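Local coordinates for protein chitin binding domain (Burkholderia pseudomallei, PDB 3UAM) that probably binds chitin and may cleave it oxidatively as a copper-dependent lytic polysaccharide monooxygenase, at residues P19-P27 with L114-H124; D63-A71 with L158-G166. One frame throughout, in Å; residues are numbered along the deposited sequence.

Overall arrangement
Both contacts belong to one lytic polysaccharide monooxygenase domain, their centres about 21 Å apart and their nearest atoms about 7 Å apart, without touching. Contact 1 pairs strand 21-26 with strand 113-121, the edge and middle strands of a three-stranded antiparallel sheet completed by 179-184. Contact 2 is irregular and lies at the surface, where the loop after strand 49-51 meets the one after strand 155-158. Along the chain the segments alternate: 19-27, 63-71, 114-124, 158-166. Strand 126-133 of the second, mixed sheet connects them, starting just after contact 1 and supplying Arg-127 and Arg-128 to acidic side chains of contact 2. Contact 1 is thus part of a sheet, while contact 2 joins loops outside it.

Contact 1. Residues P19-P27 with L114-H124; sequences PRHGRVITP and LQISWSYSMPH
The guanidinium of Arg-20 lies on the ring of His-124, centres 4.1 Å apart and planes 29° from parallel, while its edge takes the carbonyl of Met-122. NE and NH2 grip that one oxygen side-on, Arg-20 NE to Met-122 O being the shorter bond at 2.7 Å; bends at chi2 and chi3 (-55° and -64°) fold the chain back to allow both. Val-24 CG2 sits over one face of the Trp-118 indole, 3.5 Å from the centroid of the six-membered ring, a CH-pi contact. Trp-118 NE1 is held by Tyr-131. His-21 O lies in the plane of the Tyr-120 ring at its edge, and the Tyr-120 hydroxyl reaches Thr-179 and Trp-129.

The strands run antiparallel, with paired backbone bonds between His-21 and Ser-121 and between Arg-23 and Ser-119. The register then slips: Ile-25 N donates to Ser-117 O, and Ser-117 N to Thr-26 O. This classic beta bulge joins outer strand 21-26 to middle strand 113-121 of a three-stranded sheet, in the immunoglobulin-like beta-sandwich expected of the LPMO family. His-21 and His-124 probably match the copper-binding histidine brace of AA10 relatives, but no metal is modelled and His-21 NE2 bonds Glu-47.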
# COMPACT_ATOMS: atom_id res chain seq x y z
N PRO A 19 -1.10 18.56 6.50
CA PRO A 19 -1.10 17.49 5.49
C PRO A 19 -0.53 16.21 6.05
O PRO A 19 0.55 16.24 6.66
CB PRO A 19 -0.20 18.05 4.37
CG PRO A 19 0.39 19.34 4.91
CD PRO A 19 0.10 19.39 6.39
N ARG A 20 -1.25 15.11 5.88
CA ARG A 20 -0.88 13.81 6.43
C ARG A 20 -0.46 12.91 5.27
O ARG A 20 -1.27 12.55 4.42
CB ARG A 20 -2.07 13.17 7.13
CG ARG A 20 -2.92 14.12 7.96
CD ARG A 20 -2.09 14.87 8.98
NE ARG A 20 -1.51 13.97 9.97
CZ ARG A 20 -2.13 13.52 11.05
NH1 ARG A 20 -3.38 13.86 11.31
NH2 ARG A 20 -1.50 12.73 11.89
N HIS A 21 0.81 12.54 5.26
CA HIS A 21 1.45 11.98 4.09
C HIS A 21 2.14 10.71 4.44
O HIS A 21 2.70 10.58 5.53
CB HIS A 21 2.54 12.93 3.61
CG HIS A 21 2.03 14.07 2.78
ND1 HIS A 21 2.83 15.09 2.42
CD2 HIS A 21 0.78 14.31 2.24
CE1 HIS A 21 2.12 15.94 1.66
NE2 HIS A 21 0.86 15.45 1.55
N GLY A 22 2.12 9.77 3.50
CA GLY A 22 2.88 8.54 3.62
C GLY A 22 3.14 7.96 2.24
O GLY A 22 2.26 8.02 1.37
N ARG A 23 4.34 7.39 2.05
CA ARG A 23 4.69 6.70 0.80
C ARG A 23 5.82 5.69 1.02
O ARG A 23 6.53 5.76 2.02
CB ARG A 23 5.09 7.70 -0.28
CG ARG A 23 6.42 8.38 -0.01
CD ARG A 23 6.66 9.59 -0.88
NE ARG A 23 7.97 10.15 -0.56
CZ ARG A 23 8.25 10.85 0.54
NH1 ARG A 23 7.32 11.17 1.44
NH2 ARG A 23 9.49 11.27 0.72
N VAL A 24 5.97 4.76 0.09
CA VAL A 24 7.12 3.87 0.06
C VAL A 24 8.21 4.49 -0.81
O VAL A 24 8.08 4.59 -2.04
CB VAL A 24 6.75 2.47 -0.42
CG1 VAL A 24 8.00 1.64 -0.70
CG2 VAL A 24 5.85 1.81 0.62
N ILE A 25 9.30 4.89 -0.17
CA ILE A 25 10.37 5.57 -0.86
C ILE A 25 11.38 4.59 -1.46
O ILE A 25 12.02 4.94 -2.46
CB ILE A 25 11.07 6.64 0.02
CG1 ILE A 25 11.66 6.05 1.31
CG2 ILE A 25 10.10 7.77 0.33
CD1 ILE A 25 12.71 6.94 1.95
N THR A 26 11.56 3.42 -0.86
CA THR A 26 12.43 2.39 -1.45
C THR A 26 11.94 0.99 -1.09
O THR A 26 11.43 0.75 0.00
CB THR A 26 13.91 2.54 -1.04
OG1 THR A 26 13.98 2.80 0.35
CG2 THR A 26 14.63 3.71 -1.78
N PRO A 27 11.96 0.07 -2.06
CA PRO A 27 12.20 0.42 -3.45
C PRO A 27 11.14 1.41 -3.89
O PRO A 27 10.03 1.37 -3.37
CB PRO A 27 12.03 -0.91 -4.19
CG PRO A 27 11.23 -1.77 -3.30
CD PRO A 27 11.50 -1.31 -1.90
N LEU A 114 14.18 -8.23 0.96
CA LEU A 114 13.79 -6.94 0.44
C LEU A 114 13.48 -6.05 1.61
O LEU A 114 12.70 -6.42 2.49
CB LEU A 114 12.55 -7.08 -0.46
CG LEU A 114 12.16 -5.84 -1.27
CD1 LEU A 114 13.23 -5.54 -2.30
CD2 LEU A 114 10.82 -6.08 -1.93
N GLN A 115 14.12 -4.90 1.65
CA GLN A 115 13.87 -3.91 2.68
C GLN A 115 12.92 -2.85 2.12
O GLN A 115 13.17 -2.27 1.06
CB GLN A 115 15.20 -3.29 3.11
CG GLN A 115 15.16 -2.58 4.44
CD GLN A 115 16.54 -2.52 5.09
OE1 GLN A 115 17.33 -1.68 4.71
NE2 GLN A 115 16.82 -3.42 6.06
N ILE A 116 11.82 -2.63 2.81
CA ILE A 116 10.86 -1.60 2.44
C ILE A 116 11.00 -0.42 3.39
O ILE A 116 11.06 -0.63 4.63
CB ILE A 116 9.41 -2.08 2.59
CG1 ILE A 116 9.18 -3.42 1.87
CG2 ILE A 116 8.42 -1.01 2.10
CD1 ILE A 116 9.41 -3.40 0.39
N SER A 117 11.08 0.80 2.85
CA SER A 117 11.09 1.99 3.67
C SER A 117 9.89 2.88 3.35
O SER A 117 9.71 3.31 2.22
CB SER A 117 12.37 2.81 3.48
OG SER A 117 13.52 2.13 3.97
N TRP A 118 9.11 3.17 4.38
CA TRP A 118 8.08 4.24 4.35
C TRP A 118 8.60 5.53 4.91
O TRP A 118 9.34 5.53 5.89
CB TRP A 118 6.91 3.86 5.22
CG TRP A 118 6.06 2.75 4.68
CD1 TRP A 118 6.28 1.38 4.80
CD2 TRP A 118 4.80 2.88 3.96
NE1 TRP A 118 5.27 0.69 4.20
CE2 TRP A 118 4.36 1.53 3.66
CE3 TRP A 118 4.03 3.96 3.52
CZ2 TRP A 118 3.19 1.29 2.97
CZ3 TRP A 118 2.85 3.69 2.84
CH2 TRP A 118 2.45 2.39 2.57
N SER A 119 8.23 6.65 4.28
CA SER A 119 8.44 7.98 4.85
C SER A 119 7.10 8.69 4.93
O SER A 119 6.14 8.27 4.28
CB SER A 119 9.43 8.79 4.04
OG SER A 119 9.88 9.91 4.79
N TYR A 120 7.07 9.76 5.71
CA TYR A 120 5.83 10.38 6.13
C TYR A 120 6.01 11.87 6.29
O TYR A 120 7.12 12.39 6.36
CB TYR A 120 5.36 9.82 7.50
CG TYR A 120 5.31 8.32 7.64
CD1 TYR A 120 4.23 7.59 7.14
CD2 TYR A 120 6.33 7.63 8.27
CE1 TYR A 120 4.17 6.22 7.27
CE2 TYR A 120 6.29 6.25 8.41
CZ TYR A 120 5.20 5.55 7.91
OH TYR A 120 5.15 4.19 8.07
N SER A 121 4.88 12.55 6.35
CA SER A 121 4.80 13.83 7.02
C SER A 121 3.58 13.76 7.97
O SER A 121 2.49 13.30 7.56
CB SER A 121 4.66 14.94 5.99
OG SER A 121 4.66 16.18 6.65
N MET A 122 3.78 14.15 9.24
CA MET A 122 2.73 14.15 10.26
C MET A 122 2.06 12.78 10.31
O MET A 122 0.87 12.66 10.03
CB MET A 122 1.67 15.23 10.00
CG MET A 122 2.18 16.62 9.66
SD MET A 122 2.97 17.48 11.03
CE MET A 122 3.98 18.74 10.24
N PRO A 123 2.84 11.73 10.66
CA PRO A 123 2.34 10.37 10.56
C PRO A 123 1.13 10.10 11.43
O PRO A 123 0.98 10.66 12.49
CB PRO A 123 3.54 9.49 11.00
CG PRO A 123 4.47 10.43 11.70
CD PRO A 123 4.26 11.77 11.06
N HIS A 124 0.26 9.26 10.92
CA HIS A 124 -0.96 8.85 11.63
C HIS A 124 -0.69 7.80 12.68
O HIS A 124 0.29 7.04 12.60
CB HIS A 124 -1.92 8.23 10.62
CG HIS A 124 -2.74 9.24 9.87
ND1 HIS A 124 -3.67 9.98 10.47
CD2 HIS A 124 -2.74 9.59 8.52
CE1 HIS A 124 -4.27 10.78 9.55
NE2 HIS A 124 -3.71 10.53 8.35
O HOH W 1 0.73 10.77 7.77
O HOH W 2 8.74 12.23 3.56
O HOH W 3 14.25 0.13 1.81

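Contact 2. Residues D63-A71 with L158-G166; sequences DPDAPDDVA and LNTYQPYWG
Apart from Leu-158, which ends strand 155-158, both segments are loop; each turns back on itself in a type I beta turn, Ala-66 to Asp-69 and Pro-163 to Gly-166, and a cis peptide precedes Pro-163. Asp-63 OD1 shapes the first loop by accepting from the backbone N of both Asp-65 and Ala-66, which approach from opposite faces of the carboxylate plane. Across the contact, Gln-162 CD is 3.5 Å from Ala-66 CB. Gln-162 NE2 gives a weak hydrogen bond to Asp-65 O (3.2 Å), while a water links Gln-162 OE1 to Asp-68 N.

A chi1 of 69° puts the Tyr-164 ring where its CE2 edge lies 3.2 Å from Asp-68 O, and a water joins that oxygen to Tyr-164 OH. Trp-165 CE3 lies over the centre of one Tyr-164 face. Trp-165 CH2 meets Asp-68 CG at 3.5 Å, carboxylate and indole planes 39° apart. Leu-158 CD2 packs on Asp-65 CG, whose carboxylate is salt-bridged to Arg-128; Asp-69 similarly pairs with Arg-127 and reaches Tyr-164 N through water. This is loop-to-loop surface packing of two type I turns, bridged by waters, with an Asx turn shaping one loop.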
# COMPACT_ATOMS: atom_id res chain seq x y z
N ASP A 63 -12.28 -3.22 12.60
CA ASP A 63 -10.97 -3.83 12.50
C ASP A 63 -11.00 -5.24 13.16
O ASP A 63 -11.46 -5.38 14.28
CB ASP A 63 -9.95 -2.93 13.17
CG ASP A 63 -8.53 -3.35 12.87
OD1 ASP A 63 -8.07 -4.34 13.48
OD2 ASP A 63 -7.87 -2.68 12.05
N PRO A 64 -10.49 -6.27 12.46
CA PRO A 64 -10.49 -7.63 13.00
C PRO A 64 -9.63 -7.81 14.27
O PRO A 64 -9.88 -8.72 15.06
CB PRO A 64 -9.87 -8.45 11.85
CG PRO A 64 -8.98 -7.50 11.17
CD PRO A 64 -9.74 -6.19 11.19
N ASP A 65 -8.62 -6.96 14.48
CA ASP A 65 -7.75 -7.09 15.64
C ASP A 65 -8.06 -6.08 16.73
O ASP A 65 -7.87 -6.39 17.92
CB ASP A 65 -6.30 -6.93 15.22
CG ASP A 65 -5.87 -7.99 14.25
OD1 ASP A 65 -5.87 -9.18 14.67
OD2 ASP A 65 -5.53 -7.64 13.09
N ALA A 66 -8.54 -4.90 16.35
CA ALA A 66 -8.73 -3.79 17.29
C ALA A 66 -10.17 -3.25 17.26
O ALA A 66 -10.51 -2.41 16.43
CB ALA A 66 -7.72 -2.69 16.95
N PRO A 67 -11.03 -3.75 18.17
CA PRO A 67 -12.44 -3.42 18.04
C PRO A 67 -12.78 -1.93 18.17
O PRO A 67 -13.79 -1.51 17.62
CB PRO A 67 -13.13 -4.27 19.13
CG PRO A 67 -12.04 -4.82 19.99
CD PRO A 67 -10.80 -4.83 19.15
N ASP A 68 -11.97 -1.13 18.86
CA ASP A 68 -12.31 0.28 19.02
C ASP A 68 -11.82 1.17 17.85
O ASP A 68 -12.15 2.36 17.78
CB ASP A 68 -11.82 0.82 20.36
CG ASP A 68 -12.67 0.33 21.55
OD1 ASP A 68 -13.90 0.25 21.42
OD2 ASP A 68 -12.10 0.03 22.61
N ASP A 69 -11.06 0.59 16.91
CA ASP A 69 -10.55 1.35 15.78
C ASP A 69 -11.72 1.85 14.93
O ASP A 69 -12.79 1.25 14.91
CB ASP A 69 -9.58 0.54 14.92
CG ASP A 69 -8.14 0.60 15.42
OD1 ASP A 69 -7.92 1.04 16.58
OD2 ASP A 69 -7.24 0.16 14.66
N VAL A 70 -11.51 2.98 14.26
CA VAL A 70 -12.55 3.58 13.44
C VAL A 70 -12.81 2.65 12.28
O VAL A 70 -11.86 2.09 11.68
CB VAL A 70 -12.13 4.97 12.93
CG1 VAL A 70 -13.07 5.45 11.82
CG2 VAL A 70 -12.03 5.96 14.10
N ALA A 71 -14.08 2.43 11.99
CA ALA A 71 -14.51 1.53 10.90
C ALA A 71 -14.04 2.02 9.52
O ALA A 71 -13.84 3.23 9.31
CB ALA A 71 -16.03 1.37 10.90
N LEU A 158 1.61 -5.84 12.66
CA LEU A 158 0.46 -5.38 13.43
C LEU A 158 0.88 -4.68 14.71
O LEU A 158 1.60 -5.27 15.51
CB LEU A 158 -0.40 -6.58 13.80
CG LEU A 158 -1.62 -6.34 14.71
CD1 LEU A 158 -2.64 -5.40 14.06
CD2 LEU A 158 -2.25 -7.68 15.10
N ASN A 159 0.41 -3.44 14.90
CA ASN A 159 0.57 -2.75 16.20
C ASN A 159 -0.54 -3.25 17.11
O ASN A 159 -1.67 -3.34 16.70
CB ASN A 159 0.48 -1.22 16.04
CG ASN A 159 1.75 -0.62 15.47
OD1 ASN A 159 2.82 -1.21 15.58
ND2 ASN A 159 1.64 0.57 14.86
N THR A 160 -0.21 -3.58 18.35
CA THR A 160 -1.18 -4.18 19.26
C THR A 160 -1.78 -3.20 20.26
O THR A 160 -2.74 -3.55 20.95
CB THR A 160 -0.55 -5.33 20.06
OG1 THR A 160 0.53 -4.81 20.86
CG2 THR A 160 -0.02 -6.45 19.09
N TYR A 161 -1.27 -1.98 20.35
CA TYR A 161 -1.71 -1.09 21.43
C TYR A 161 -3.17 -0.65 21.22
O TYR A 161 -3.53 -0.14 20.15
CB TYR A 161 -0.82 0.12 21.58
CG TYR A 161 -1.24 0.97 22.76
CD1 TYR A 161 -0.85 0.64 24.05
CD2 TYR A 161 -2.06 2.07 22.59
CE1 TYR A 161 -1.27 1.38 25.14
CE2 TYR A 161 -2.49 2.83 23.66
CZ TYR A 161 -2.10 2.48 24.93
OH TYR A 161 -2.53 3.25 25.97
N GLN A 162 -4.01 -0.84 22.24
CA GLN A 162 -5.44 -0.50 22.17
C GLN A 162 -5.95 -0.03 23.52
O GLN A 162 -5.44 -0.48 24.53
CB GLN A 162 -6.26 -1.73 21.75
CG GLN A 162 -5.94 -2.34 20.41
CD GLN A 162 -6.65 -3.68 20.16
OE1 GLN A 162 -7.85 -3.78 20.32
NE2 GLN A 162 -5.89 -4.69 19.74
N PRO A 163 -6.97 0.85 23.55
CA PRO A 163 -7.59 1.50 22.40
C PRO A 163 -6.67 2.57 21.81
O PRO A 163 -5.69 2.98 22.45
CB PRO A 163 -8.83 2.15 22.98
CG PRO A 163 -8.51 2.37 24.43
CD PRO A 163 -7.66 1.21 24.81
N TYR A 164 -6.99 3.04 20.61
CA TYR A 164 -6.12 4.04 19.95
C TYR A 164 -6.10 5.37 20.69
O TYR A 164 -5.25 6.20 20.41
CB TYR A 164 -6.53 4.27 18.49
CG TYR A 164 -7.87 4.97 18.28
CD1 TYR A 164 -8.02 6.34 18.47
CD2 TYR A 164 -8.98 4.25 17.87
CE1 TYR A 164 -9.26 6.97 18.26
CE2 TYR A 164 -10.20 4.85 17.67
CZ TYR A 164 -10.35 6.20 17.85
OH TYR A 164 -11.58 6.74 17.60
N TRP A 165 -7.04 5.58 21.62
CA TRP A 165 -7.02 6.79 22.47
C TRP A 165 -6.45 6.59 23.85
O TRP A 165 -6.56 7.47 24.71
CB TRP A 165 -8.41 7.35 22.62
CG TRP A 165 -9.38 6.44 23.32
CD1 TRP A 165 -9.55 6.25 24.70
CD2 TRP A 165 -10.39 5.60 22.70
NE1 TRP A 165 -10.55 5.36 24.95
CE2 TRP A 165 -11.09 4.93 23.79
CE3 TRP A 165 -10.75 5.33 21.41
CZ2 TRP A 165 -12.10 4.03 23.56
CZ3 TRP A 165 -11.79 4.43 21.18
CH2 TRP A 165 -12.46 3.80 22.24
N GLY A 166 -5.83 5.43 24.08
CA GLY A 166 -5.24 5.14 25.37
C GLY A 166 -4.07 6.07 25.67
O GLY A 166 -3.50 6.71 24.77
O HOH W 4 -9.44 -1.59 20.20
O HOH W 5 -13.61 4.86 17.29
O HOH W 6 -8.29 0.84 19.19